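Local coordinates for alcohol dehydrogenase IV (Corynebacterium glutamicum, PDB 3IV7), which probably reduces maleylacetate with a nicotinamide cofactor, as a member of the iron-containing alcohol dehydrogenase family, at residues L103-A108 and L113-I118; K39-A44 and R81-D86; V32-S37 and P149-Y154. All coordinates share one frame; numbering follows the deposited sequence.

Contact 1. Residues L103-A108 and L113-I118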
loop_
_atom_site.group_PDB
_atom_site.type_symbol
_atom_site.label_atom_id
_atom_site.label_comp_id
_atom_site.label_asym_id
_atom_site.label_seq_id
_atom_site.Cartn_x
_atom_site.Cartn_y
_atom_site.Cartn_z
ATOM N N LEU A 103 -9.533 -22.596 3.692
ATOM C CA LEU A 103 -9.161 -23.899 3.183
ATOM C C LEU A 103 -8.161 -23.778 2.029
ATOM O O LEU A 103 -7.208 -24.554 1.943
ATOM C CB LEU A 103 -10.401 -24.704 2.760
ATOM C CG LEU A 103 -10.143 -26.149 2.308
ATOM C CD1 LEU A 103 -9.468 -26.960 3.406
ATOM C CD2 LEU A 103 -11.449 -26.865 1.815
ATOM N N ALA A 104 -8.347 -22.790 1.165
ATOM C CA ALA A 104 -7.412 -22.573 0.065
ATOM C C ALA A 104 -6.045 -22.279 0.660
ATOM O O ALA A 104 -5.042 -22.821 0.219
ATOM C CB ALA A 104 -7.893 -21.418 -0.856
ATOM N N LYS A 105 -6.021 -21.483 1.721
ATOM C CA LYS A 105 -4.778 -21.156 2.389
ATOM C C LYS A 105 -4.141 -22.420 2.968
ATOM O O LYS A 105 -2.940 -22.621 2.860
ATOM C CB LYS A 105 -5.024 -20.131 3.505
ATOM C CG LYS A 105 -5.281 -18.683 3.025
ATOM C CD LYS A 105 -5.515 -17.774 4.235
ATOM C CE LYS A 105 -5.318 -16.303 3.883
ATOM N NZ LYS A 105 -5.584 -15.428 5.036
ATOM N N ALA A 106 -4.942 -23.247 3.629
ATOM C CA ALA A 106 -4.416 -24.467 4.215
ATOM C C ALA A 106 -3.734 -25.335 3.135
ATOM O O ALA A 106 -2.659 -25.907 3.376
ATOM C CB ALA A 106 -5.493 -25.236 4.954
ATOM N N ILE A 107 -4.315 -25.377 1.942
ATOM C CA ILE A 107 -3.730 -26.145 0.826
ATOM C C ILE A 107 -2.409 -25.542 0.379
ATOM O O ILE A 107 -1.444 -26.257 0.150
ATOM C CB ILE A 107 -4.666 -26.227 -0.400
ATOM C CG1 ILE A 107 -5.974 -26.932 -0.038
ATOM C CG2 ILE A 107 -3.966 -27.037 -1.542
ATOM C CD1 ILE A 107 -7.082 -26.818 -1.136
ATOM N N ALA A 108 -2.370 -24.212 0.245
ATOM C CA ALA A 108 -1.141 -23.521 -0.161
ATOM C C ALA A 108 0.011 -23.708 0.847
ATOM O O ALA A 108 1.178 -23.685 0.474
ATOM C CB ALA A 108 -1.423 -22.054 -0.365
ATOM N N LEU A 113 0.848 -23.839 -3.862
ATOM C CA LEU A 113 0.028 -23.466 -5.005
ATOM C C LEU A 113 -0.471 -22.041 -4.865
ATOM O O LEU A 113 -0.808 -21.604 -3.768
ATOM C CB LEU A 113 -1.170 -24.402 -5.162
ATOM C CG LEU A 113 -0.863 -25.798 -5.720
ATOM C CD1 LEU A 113 -2.090 -26.678 -5.536
ATOM C CD2 LEU A 113 -0.407 -25.728 -7.250
ATOM N N PRO A 114 -0.573 -21.339 -5.973
ATOM C CA PRO A 114 -1.097 -19.994 -5.952
ATOM C C PRO A 114 -2.593 -19.994 -5.795
ATOM O O PRO A 114 -3.283 -20.962 -6.212
ATOM C CB PRO A 114 -0.695 -19.438 -7.320
ATOM C CG PRO A 114 -0.531 -20.620 -8.165
ATOM C CD PRO A 114 -0.036 -21.701 -7.299
ATOM N N ILE A 115 -3.103 -18.944 -5.168
ATOM C CA ILE A 115 -4.515 -18.815 -4.913
ATOM C C ILE A 115 -5.065 -17.563 -5.574
ATOM O O ILE A 115 -4.466 -16.482 -5.463
ATOM C CB ILE A 115 -4.776 -18.650 -3.411
ATOM C CG1 ILE A 115 -4.407 -19.904 -2.628
ATOM C CG2 ILE A 115 -6.243 -18.270 -3.156
ATOM C CD1 ILE A 115 -4.360 -19.615 -1.111
ATOM N N VAL A 116 -6.184 -17.701 -6.271
ATOM C CA VAL A 116 -6.955 -16.545 -6.707
ATOM C C VAL A 116 -8.198 -16.509 -5.787
ATOM O O VAL A 116 -8.949 -17.457 -5.744
ATOM C CB VAL A 116 -7.388 -16.638 -8.194
ATOM C CG1 VAL A 116 -8.292 -15.468 -8.562
ATOM C CG2 VAL A 116 -6.159 -16.695 -9.135
ATOM N N ALA A 117 -8.342 -15.449 -4.990
ATOM C CA ALA A 117 -9.465 -15.343 -4.067
ATOM C C ALA A 117 -10.521 -14.484 -4.603
ATOM O O ALA A 117 -10.242 -13.396 -5.066
ATOM C CB ALA A 117 -9.008 -14.809 -2.673
ATOM N N ILE A 118 -11.771 -14.980 -4.514
ATOM C CA ILE A 118 -12.963 -14.276 -4.990
ATOM C C ILE A 118 -13.943 -14.163 -3.778
ATOM O O ILE A 118 -14.809 -15.045 -3.562
ATOM C CB ILE A 118 -13.611 -15.030 -6.176
ATOM C CG1 ILE A 118 -12.563 -15.322 -7.256
ATOM C CG2 ILE A 118 -14.775 -14.237 -6.753
ATOM C CD1 ILE A 118 -13.135 -15.857 -8.554
#

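Contact 2. Residues K39-A44 and R81-D86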
loop_
_atom_site.group_PDB
_atom_site.type_symbol
_atom_site.label_atom_id
_atom_site.label_comp_id
_atom_site.label_asym_id
_atom_site.label_seq_id
_atom_site.Cartn_x
_atom_site.Cartn_y
_atom_site.Cartn_z
ATOM N N LYS A 39 -4.898 -26.679 -14.851
ATOM C CA LYS A 39 -5.641 -27.575 -13.959
ATOM C C LYS A 39 -6.098 -26.852 -12.720
ATOM O O LYS A 39 -5.517 -26.999 -11.648
ATOM C CB LYS A 39 -4.800 -28.796 -13.587
ATOM C CG LYS A 39 -4.488 -29.713 -14.764
ATOM C CD LYS A 39 -4.359 -31.159 -14.342
ATOM C CE LYS A 39 -5.727 -31.820 -14.164
ATOM N NZ LYS A 39 -5.601 -33.288 -13.938
ATOM N N VAL A 40 -7.197 -26.119 -12.886
ATOM C CA VAL A 40 -7.753 -25.272 -11.902
ATOM C C VAL A 40 -8.654 -26.031 -10.929
ATOM O O VAL A 40 -9.492 -26.854 -11.330
ATOM C CB VAL A 40 -8.611 -24.166 -12.573
ATOM C CG1 VAL A 40 -9.229 -23.236 -11.514
ATOM C CG2 VAL A 40 -7.778 -23.364 -13.604
HETATM N N MSE A 41 -8.494 -25.726 -9.653
HETATM C CA MSE A 41 -9.352 -26.260 -8.612
HETATM C C MSE A 41 -10.156 -25.119 -8.018
HETATM O O MSE A 41 -9.588 -24.147 -7.513
HETATM C CB MSE A 41 -8.513 -26.927 -7.538
HETATM C CG MSE A 41 -9.303 -27.507 -6.310
HETATM SE SE MSE A 41 -8.033 -28.424 -5.138
HETATM C CE MSE A 41 -9.177 -29.013 -3.686
ATOM N N VAL A 42 -11.484 -25.222 -8.102
ATOM C CA VAL A 42 -12.375 -24.223 -7.506
ATOM C C VAL A 42 -12.898 -24.750 -6.160
ATOM O O VAL A 42 -13.394 -25.889 -6.053
ATOM C CB VAL A 42 -13.556 -23.870 -8.433
ATOM C CG1 VAL A 42 -14.542 -22.980 -7.722
ATOM C CG2 VAL A 42 -13.049 -23.169 -9.708
ATOM N N ILE A 43 -12.764 -23.925 -5.142
ATOM C CA ILE A 43 -13.138 -24.289 -3.791
ATOM C C ILE A 43 -14.278 -23.391 -3.382
ATOM O O ILE A 43 -14.146 -22.166 -3.403
ATOM C CB ILE A 43 -11.938 -24.095 -2.805
ATOM C CG1 ILE A 43 -10.790 -25.000 -3.188
ATOM C CG2 ILE A 43 -12.381 -24.344 -1.345
ATOM C CD1 ILE A 43 -9.455 -24.523 -2.727
ATOM N N ALA A 44 -15.382 -23.992 -2.972
ATOM C CA ALA A 44 -16.557 -23.227 -2.554
ATOM C C ALA A 44 -17.488 -24.146 -1.739
ATOM O O ALA A 44 -17.632 -25.298 -2.060
ATOM C CB ALA A 44 -17.313 -22.674 -3.806
ATOM N N ARG A 81 -5.737 -31.077 0.479
ATOM C CA ARG A 81 -4.366 -31.061 -0.041
ATOM C C ARG A 81 -4.148 -32.258 -0.935
ATOM O O ARG A 81 -3.494 -32.148 -1.953
ATOM C CB ARG A 81 -3.331 -31.071 1.100
ATOM C CG ARG A 81 -3.220 -29.750 1.844
ATOM C CD ARG A 81 -2.678 -29.932 3.250
ATOM N NE ARG A 81 -2.556 -28.645 3.994
ATOM C CZ ARG A 81 -2.321 -28.554 5.310
ATOM N NH1 ARG A 81 -2.239 -29.645 6.054
ATOM N NH2 ARG A 81 -2.214 -27.368 5.892
ATOM N N ALA A 82 -4.687 -33.404 -0.533
ATOM C CA ALA A 82 -4.563 -34.634 -1.311
ATOM C C ALA A 82 -5.258 -34.506 -2.686
ATOM O O ALA A 82 -4.702 -34.907 -3.706
ATOM C CB ALA A 82 -5.137 -35.811 -0.524
ATOM N N VAL A 83 -6.477 -33.980 -2.691
ATOM C CA VAL A 83 -7.198 -33.711 -3.955
ATOM C C VAL A 83 -6.338 -32.827 -4.887
ATOM O O VAL A 83 -6.122 -33.167 -6.078
ATOM C CB VAL A 83 -8.572 -33.034 -3.684
ATOM C CG1 VAL A 83 -9.200 -32.522 -4.972
ATOM C CG2 VAL A 83 -9.517 -34.021 -2.979
ATOM N N ALA A 84 -5.797 -31.738 -4.329
ATOM C CA ALA A 84 -4.910 -30.849 -5.073
ATOM C C ALA A 84 -3.726 -31.599 -5.693
ATOM O O ALA A 84 -3.481 -31.521 -6.908
ATOM C CB ALA A 84 -4.388 -29.701 -4.145
ATOM N N THR A 85 -2.993 -32.318 -4.860
ATOM C CA THR A 85 -1.808 -33.004 -5.306
ATOM C C THR A 85 -2.134 -34.196 -6.249
ATOM O O THR A 85 -1.492 -34.359 -7.279
ATOM C CB THR A 85 -0.961 -33.491 -4.109
ATOM O OG1 THR A 85 -1.737 -34.373 -3.313
ATOM C CG2 THR A 85 -0.517 -32.335 -3.257
ATOM N N ASP A 86 -3.128 -35.004 -5.895
ATOM C CA ASP A 86 -3.509 -36.163 -6.721
ATOM C C ASP A 86 -3.941 -35.768 -8.132
ATOM O O ASP A 86 -3.745 -36.523 -9.079
ATOM C CB ASP A 86 -4.658 -36.946 -6.075
ATOM C CG ASP A 86 -4.231 -37.710 -4.827
ATOM O OD1 ASP A 86 -3.017 -37.774 -4.538
ATOM O OD2 ASP A 86 -5.124 -38.239 -4.132
#

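Contact 3. Residues V32-S37 and P149-Y154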
loop_
_atom_site.group_PDB
_atom_site.type_symbol
_atom_site.label_atom_id
_atom_site.label_comp_id
_atom_site.label_asym_id
_atom_site.label_seq_id
_atom_site.Cartn_x
_atom_site.Cartn_y
_atom_site.Cartn_z
ATOM N N VAL A 32 -6.449 -16.659 -15.276
ATOM C CA VAL A 32 -6.057 -18.014 -15.604
ATOM C C VAL A 32 -5.214 -18.074 -16.895
ATOM O O VAL A 32 -4.244 -18.876 -17.015
ATOM C CB VAL A 32 -7.289 -18.901 -15.790
ATOM C CG1 VAL A 32 -6.893 -20.239 -16.385
ATOM C CG2 VAL A 32 -8.023 -19.079 -14.462
ATOM N N GLU A 33 -5.594 -17.260 -17.862
ATOM C CA GLU A 33 -4.890 -17.222 -19.126
ATOM C C GLU A 33 -3.507 -16.594 -18.968
ATOM O O GLU A 33 -2.548 -17.112 -19.496
ATOM C CB GLU A 33 -5.725 -16.517 -20.192
ATOM C CG GLU A 33 -6.916 -17.368 -20.614
ATOM C CD GLU A 33 -7.594 -16.895 -21.843
ATOM O OE1 GLU A 33 -7.655 -15.675 -22.073
ATOM O OE2 GLU A 33 -8.098 -17.759 -22.584
ATOM N N ARG A 34 -3.415 -15.521 -18.174
ATOM C CA ARG A 34 -2.141 -14.867 -17.895
ATOM C C ARG A 34 -1.162 -15.865 -17.206
ATOM O O ARG A 34 0.029 -15.885 -17.498
ATOM C CB ARG A 34 -2.390 -13.646 -17.022
ATOM C CG ARG A 34 -1.140 -12.943 -16.513
ATOM C CD ARG A 34 -1.510 -11.747 -15.643
ATOM N NE ARG A 34 -1.886 -12.117 -14.272
ATOM C CZ ARG A 34 -1.030 -12.240 -13.244
ATOM N NH1 ARG A 34 0.277 -12.059 -13.423
ATOM N NH2 ARG A 34 -1.486 -12.562 -12.023
ATOM N N ARG A 35 -1.699 -16.742 -16.364
ATOM C CA ARG A 35 -0.883 -17.756 -15.679
ATOM C C ARG A 35 -0.592 -18.958 -16.543
ATOM O O ARG A 35 0.340 -19.715 -16.269
ATOM C CB ARG A 35 -1.589 -18.230 -14.395
ATOM C CG ARG A 35 -1.718 -17.170 -13.363
ATOM C CD ARG A 35 -2.668 -17.574 -12.182
ATOM N NE ARG A 35 -2.688 -16.499 -11.209
ATOM C CZ ARG A 35 -1.743 -16.308 -10.301
ATOM N NH1 ARG A 35 -0.732 -17.178 -10.172
ATOM N NH2 ARG A 35 -1.813 -15.262 -9.498
ATOM N N GLY A 36 -1.401 -19.164 -17.580
ATOM C CA GLY A 36 -1.298 -20.370 -18.396
ATOM C C GLY A 36 -1.767 -21.630 -17.668
ATOM O O GLY A 36 -1.498 -22.759 -18.123
ATOM N N SER A 37 -2.540 -21.434 -16.586
ATOM C CA SER A 37 -2.993 -22.524 -15.708
ATOM C C SER A 37 -3.794 -23.538 -16.466
ATOM O O SER A 37 -4.732 -23.180 -17.170
ATOM C CB SER A 37 -3.859 -21.953 -14.581
ATOM O OG SER A 37 -3.203 -20.892 -13.951
ATOM N N PRO A 149 -3.247 -14.831 -0.919
ATOM C CA PRO A 149 -3.615 -15.046 -2.319
ATOM C C PRO A 149 -2.856 -14.086 -3.231
ATOM O O PRO A 149 -2.669 -12.911 -2.889
ATOM C CB PRO A 149 -5.113 -14.752 -2.336
ATOM C CG PRO A 149 -5.581 -15.106 -0.945
ATOM C CD PRO A 149 -4.421 -14.832 -0.022
ATOM N N GLU A 150 -2.387 -14.584 -4.341
ATOM C CA GLU A 150 -1.654 -13.759 -5.281
ATOM C C GLU A 150 -2.553 -12.765 -5.983
ATOM O O GLU A 150 -2.114 -11.695 -6.368
ATOM C CB GLU A 150 -0.965 -14.610 -6.306
ATOM C CG GLU A 150 0.181 -15.342 -5.774
ATOM C CD GLU A 150 0.959 -16.071 -6.842
ATOM O OE1 GLU A 150 0.624 -15.943 -8.042
ATOM O OE2 GLU A 150 1.889 -16.792 -6.468
ATOM N N THR A 151 -3.794 -13.147 -6.193
ATOM C CA THR A 151 -4.760 -12.269 -6.814
ATOM C C THR A 151 -6.080 -12.288 -6.071
ATOM O O THR A 151 -6.558 -13.363 -5.620
ATOM C CB THR A 151 -5.006 -12.686 -8.257
ATOM O OG1 THR A 151 -3.765 -12.661 -8.973
ATOM C CG2 THR A 151 -6.035 -11.767 -8.924
ATOM N N VAL A 152 -6.703 -11.114 -5.973
ATOM C CA VAL A 152 -8.018 -11.007 -5.397
ATOM C C VAL A 152 -8.960 -10.396 -6.410
ATOM O O VAL A 152 -8.674 -9.342 -6.975
ATOM C CB VAL A 152 -8.012 -10.143 -4.105
ATOM C CG1 VAL A 152 -9.429 -10.108 -3.470
ATOM C CG2 VAL A 152 -6.976 -10.684 -3.119
ATOM N N ILE A 153 -10.072 -11.082 -6.661
ATOM C CA ILE A 153 -11.139 -10.563 -7.557
ATOM C C ILE A 153 -12.347 -10.140 -6.725
ATOM O O ILE A 153 -12.947 -10.955 -6.019
ATOM C CB ILE A 153 -11.529 -11.594 -8.597
ATOM C CG1 ILE A 153 -10.299 -11.925 -9.460
ATOM C CG2 ILE A 153 -12.765 -11.082 -9.471
ATOM C CD1 ILE A 153 -10.481 -13.179 -10.399
ATOM N N TYR A 154 -12.615 -8.842 -6.733
ATOM C CA TYR A 154 -13.732 -8.254 -6.009
ATOM C C TYR A 154 -14.861 -7.880 -6.954
ATOM O O TYR A 154 -14.728 -6.951 -7.776
ATOM C CB TYR A 154 -13.292 -6.988 -5.242
ATOM C CG TYR A 154 -12.535 -7.246 -3.990
ATOM C CD1 TYR A 154 -13.088 -8.016 -2.957
ATOM C CD2 TYR A 154 -11.303 -6.648 -3.768
ATOM C CE1 TYR A 154 -12.428 -8.223 -1.816
ATOM C CE2 TYR A 154 -10.627 -6.855 -2.598
ATOM C CZ TYR A 154 -11.194 -7.622 -1.614
ATOM O OH TYR A 154 -10.528 -7.821 -0.443
HETATM O O HOH W 1 -0.878 -11.741 -8.932
#

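Contact 1. Residues L103-A108 and L113-I118
Ile115 drives its CD1 methyl into the surface of helix 98-111, where two alanines one turn apart make room for it. The apolar part of the contact rests on this branch: Ile115 CD1 lies 4.0 Å from Ala104 CB and 3.9 Å from Ala108 CB. With CG1 anti to the carbonyl carbon (chi1 -66°) and the chain extended beyond it, the methyl reaches past both small side chains. Nearer the turn, Leu113 CD1 approaches Ile107 CG2 more loosely, at 4.4 Å.

The second kind of contact is of methyls against backbone. Ile115 CD1 sits 3.5 Å from Ala104 O, an oxygen already engaged by Ala108 N in the helix. Ala108 CB comes as near, 3.5 Å, to Leu113 O, where the chain has just turned back from the helix.

Lys105 adds its backbone N and CG, both near Ile115 CD1; its NZ is hydrogen-bonded to Ser125, Thr128 and Val130.

The helix and strand segments run nearly antiparallel (173°), with axes 9.6 Å apart, as expected of the second half of the beta-alpha-beta unit formed by strand 91-96, helix 98-111 and strand 115-119. Leu92 and Cys94 of strand 91-96 extend the apolar floor beside Ile115.

Contact 2. Residues K39-A44 and R81-D86
Met41, present in the crystal as selenomethionine, reaches from strand 40-43 to helix 74-86 and touches it with the last two atoms of its side chain. CG lies anti to the backbone N (chi1 178°) and the rest of the chain is fully extended, which carries the selenium and the terminal methyl well off the strand to meet two consecutive residues of the helix.

The methyl goes to Val83. Met41 CE stands 3.7 Å from Val83 CG1, the valine branch that is itself anti to the backbone N, and the two side chains cross at about a right angle. The methionine thus meets the valine chiefly with its methyl, while the other valine methyl, CG2, makes no close approach to it.

The selenium goes to Ala84. Met41 SE lies 4.0 Å from Ala84 CB and equally far from Ala84 CA, so it rests against the helix backbone as much as against the side chain. Alanine suits this place because its small side chain lets the end of the methionine, with selenium in place of sulfur, settle close to the helix. Long and unbranched, methionine suits the strand, since the backbones stay apart here, with 7.3 Å between Met41 CA and Ala84 CA.

Ile63, Ile89 and Leu92 touch Met41 as well, with His65 beside them, in a mostly apolar setting. In the sheet, strand 40-43 lies between strands 63-65 and 91-96, the two strands that helix 74-86 connects. The contact is therefore that of a beta-alpha-beta crossover helix packed over the intervening strand, as in Rossmann-like alpha/beta folds.

Contact 3. Residues V32-S37 and P149-Y154
The guanidinium of Arg35 meets segment 149-154 at its edge and in its own plane, where Glu150 OE1 and Thr151 OG1 lie. Arg35 NH1 and NH2 both bond to Glu150 OE1, at 2.8 Å and 2.9 Å, in an end-on salt bridge. The carboxylate is turned 37° from the guanidinium plane; NH1 reaches OE1 from the syn side, 35° out of the carboxylate plane, and NH2 from the anti side, nearer it; both bonds are bent. Arginine suits this place because its chain, extended from CG to NE, spans the gap from the helix and ends in several donors.

Glu31, one turn earlier in the helix, also fixes the guanidinium: its carboxylate forms salt bridges with Arg35 NE and Arg34 NH2 and is hydrogen-bonded to Thr151 OG1. Water 1 donates to Glu150 O at 2.8 Å and is weakly bonded to Arg34 NH2.

Just beyond the arginines, Gly36 takes positive phi (71°), which glycine adopts with little strain. Ser37 N bonds to Val32 O at 3.1 Å and Gly36 N to Glu33 O at 3.0 Å. This Schellman motif closes helix 24-35, whose last turn is tied by a salt bridge to the residue just before strand 151-154 of the parallel sheet.

In the fold
All three contacts fasten helices to one parallel sheet. Contacts 1 and 2, with centres about 10 Å apart, lie on the same face, where helices 98-111 and 74-86 pack side by side: Ile107 CG2 touches Ala84 CB at 3.7 Å, and Arg81 NE probably bonds to Ala106 O at 2.8 Å. Contact 3 belongs to the other face, covered by helix 24-35; Val32 CG1 meets Val40 CG2 there, loosely, at 4.3 Å. Its centre is about 11 Å from that of contact 1, and their strands are neighbours, Ala117 O facing Ile153 N at 2.8 Å. Such two-sided cover is consistent with a Rossmann-like domain, which in this family binds the nicotinamide cofactor.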